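Local structure of glutathione s-transferase (Haemonchus contortus, 2WS2) at residues A161-T166 / P170-G175. The protein probably catalyses the conjugation of glutathione to electrophilic compounds, displacing a halide ion, and may also have glutathione peroxidase activity. Sequence-based numbering, arbitrary orientation.
Unlike the reference sequence in segment 161-166: Gly164 (reference Thr).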
loop_
_atom_site.group_PDB
_atom_site.type_symbol
_atom_site.label_atom_id
_atom_site.label_comp_id
_atom_site.label_asym_id
_atom_site.label_seq_id
_atom_site.Cartn_x
_atom_site.Cartn_y
_atom_site.Cartn_z
ATOM N N ALA A 161 5.463 -14.981 4.395
ATOM C CA ALA A 161 6.139 -16.299 4.429
ATOM C C ALA A 161 7.279 -16.346 3.415
ATOM O O ALA A 161 8.274 -17.087 3.599
ATOM C CB ALA A 161 5.132 -17.439 4.176
ATOM N N GLU A 162 7.140 -15.548 2.343
ATOM C CA GLU A 162 8.164 -15.397 1.318
ATOM C C GLU A 162 9.418 -14.619 1.777
ATOM O O GLU A 162 10.491 -14.879 1.283
ATOM C CB GLU A 162 7.539 -14.831 0.016
ATOM C CG GLU A 162 8.481 -14.470 -1.118
ATOM C CD GLU A 162 9.316 -15.665 -1.656
ATOM O OE1 GLU A 162 10.477 -15.420 -2.031
ATOM O OE2 GLU A 162 8.813 -16.813 -1.726
ATOM N N MET A 163 9.306 -13.704 2.732
ATOM C CA MET A 163 10.495 -13.061 3.318
ATOM C C MET A 163 11.416 -14.028 4.085
ATOM O O MET A 163 12.370 -13.599 4.762
ATOM C CB MET A 163 10.080 -11.901 4.228
ATOM C CG MET A 163 9.865 -12.251 5.666
ATOM S SD MET A 163 10.737 -11.099 6.744
ATOM C CE MET A 163 11.972 -10.410 5.625
ATOM N N GLY A 164 11.112 -15.319 3.995
ATOM C CA GLY A 164 12.018 -16.378 4.470
ATOM C C GLY A 164 13.201 -16.601 3.535
ATOM O O GLY A 164 14.133 -17.367 3.848
ATOM N N PHE A 165 13.203 -15.898 2.402
ATOM C CA PHE A 165 14.297 -16.047 1.467
ATOM C C PHE A 165 15.381 -15.038 1.675
ATOM O O PHE A 165 16.232 -14.825 0.810
ATOM C CB PHE A 165 13.796 -16.097 0.035
ATOM C CG PHE A 165 13.069 -17.340 -0.248
ATOM C CD1 PHE A 165 13.747 -18.568 -0.226
ATOM C CD2 PHE A 165 11.699 -17.334 -0.434
ATOM C CE1 PHE A 165 13.068 -19.774 -0.445
ATOM C CE2 PHE A 165 11.005 -18.522 -0.648
ATOM C CZ PHE A 165 11.695 -19.751 -0.664
ATOM N N THR A 166 15.392 -14.429 2.843
ATOM C CA THR A 166 16.465 -13.508 3.092
ATOM C C THR A 166 17.396 -14.160 4.102
ATOM O O THR A 166 17.919 -13.481 4.955
ATOM C CB THR A 166 15.985 -12.016 3.404
ATOM O OG1 THR A 166 15.629 -11.868 4.774
ATOM C CG2 THR A 166 14.785 -11.641 2.556
ATOM N N PRO A 170 20.233 -15.750 8.861
ATOM C CA PRO A 170 19.845 -17.080 9.367
ATOM C C PRO A 170 18.993 -17.044 10.634
ATOM O O PRO A 170 18.161 -17.937 10.828
ATOM C CB PRO A 170 21.207 -17.746 9.691
ATOM C CG PRO A 170 22.110 -16.602 9.970
ATOM C CD PRO A 170 21.683 -15.526 8.991
ATOM N N LYS A 171 19.230 -16.044 11.495
ATOM C CA LYS A 171 18.552 -15.907 12.790
ATOM C C LYS A 171 17.318 -14.981 12.708
ATOM O O LYS A 171 16.983 -14.271 13.664
ATOM C CB LYS A 171 19.536 -15.422 13.869
ATOM C CG LYS A 171 20.502 -14.323 13.391
ATOM C CD LYS A 171 21.593 -13.978 14.427
ATOM C CE LYS A 171 22.308 -12.675 14.028
ATOM N NZ LYS A 171 23.159 -12.829 12.812
ATOM N N LEU A 172 16.660 -15.016 11.556
ATOM C CA LEU A 172 15.523 -14.136 11.259
ATOM C C LEU A 172 14.357 -14.354 12.233
ATOM O O LEU A 172 14.024 -13.447 12.995
ATOM C CB LEU A 172 15.111 -14.259 9.803
ATOM C CG LEU A 172 14.109 -13.227 9.228
ATOM C CD1 LEU A 172 14.556 -11.763 9.373
ATOM C CD2 LEU A 172 13.874 -13.557 7.807
ATOM N N TYR A 173 13.750 -15.537 12.267
ATOM C CA TYR A 173 12.714 -15.738 13.288
ATOM C C TYR A 173 13.218 -16.558 14.486
ATOM O O TYR A 173 12.639 -17.601 14.824
ATOM C CB TYR A 173 11.371 -16.308 12.747
ATOM C CG TYR A 173 11.116 -16.357 11.243
ATOM C CD1 TYR A 173 10.097 -17.133 10.744
ATOM C CD2 TYR A 173 11.878 -15.654 10.340
ATOM C CE1 TYR A 173 9.824 -17.215 9.403
ATOM C CE2 TYR A 173 11.625 -15.740 8.991
ATOM C CZ TYR A 173 10.609 -16.523 8.534
ATOM O OH TYR A 173 10.348 -16.585 7.203
ATOM N N ASP A 174 14.303 -16.077 15.105
ATOM C CA ASP A 174 14.950 -16.754 16.233
ATOM C C ASP A 174 13.975 -16.914 17.414
ATOM O O ASP A 174 13.399 -17.993 17.603
ATOM C CB ASP A 174 16.265 -16.047 16.635
ATOM C CG ASP A 174 17.134 -16.906 17.577
ATOM O OD1 ASP A 174 17.441 -18.072 17.222
ATOM O OD2 ASP A 174 17.507 -16.417 18.663
ATOM N N GLY A 175 13.738 -15.848 18.173
ATOM C CA GLY A 175 12.760 -15.900 19.252
ATOM C C GLY A 175 11.305 -15.931 18.789
ATOM O O GLY A 175 10.433 -15.429 19.496
#
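Leu172 and Tyr173 reach side by side from one loop to residues 163-166, and between them they make nearly all of the contact. The leucine branch CD2 does the touching: it lies 3.4 Å from Met163 O, a plain van der Waals approach. CG stands anti to the backbone N (chi1 -169°), which carries the forked end out to the 161-166 segment. A bulky apolar side chain suits this buried spot, lined by the Met163 sulfur and by the rings of Phe125 and Phe133. Met163 approaches with its sulfur; its flexible, unbranched chain bends at chi2 and chi3, bringing SD obliquely across the leucine to 4.1 Å from Leu172 CD2, and its apolar character fits the buried interior. Thr166 also crosses Leu172 at a slant; at this partly exposed position it offers a small hydroxyl, with OG1 3.9 Å from Leu172 CD2.

Tyr173 comes end-on, its phenol oxygen leading. OH lies 3.2 Å from Gly164 CA, which sits at the ring edge, near the ring plane, rather than over a face. Gly164 has no side chain, so its backbone CA itself meets the phenol oxygen. The long, flat tyrosine can span the gap between the segments, and its ring also has Leu172 CG at its edge. No hydrogen bond joins the two segments; they meet by van der Waals contact.

The contact closes a short connection within the all-helical C-terminal domain of this glutathione transferase, between helices 155-162 and 177-186. Leu172 packs on Phe125 and Phe133 of helix 118-143, where its carbonyl accepts a hydrogen bond from Arg129, while Met163 rests on Phe95 and Phe98 of helix 82-100 and Tyr173 touches Val179 and Lys180 of helix 177-186.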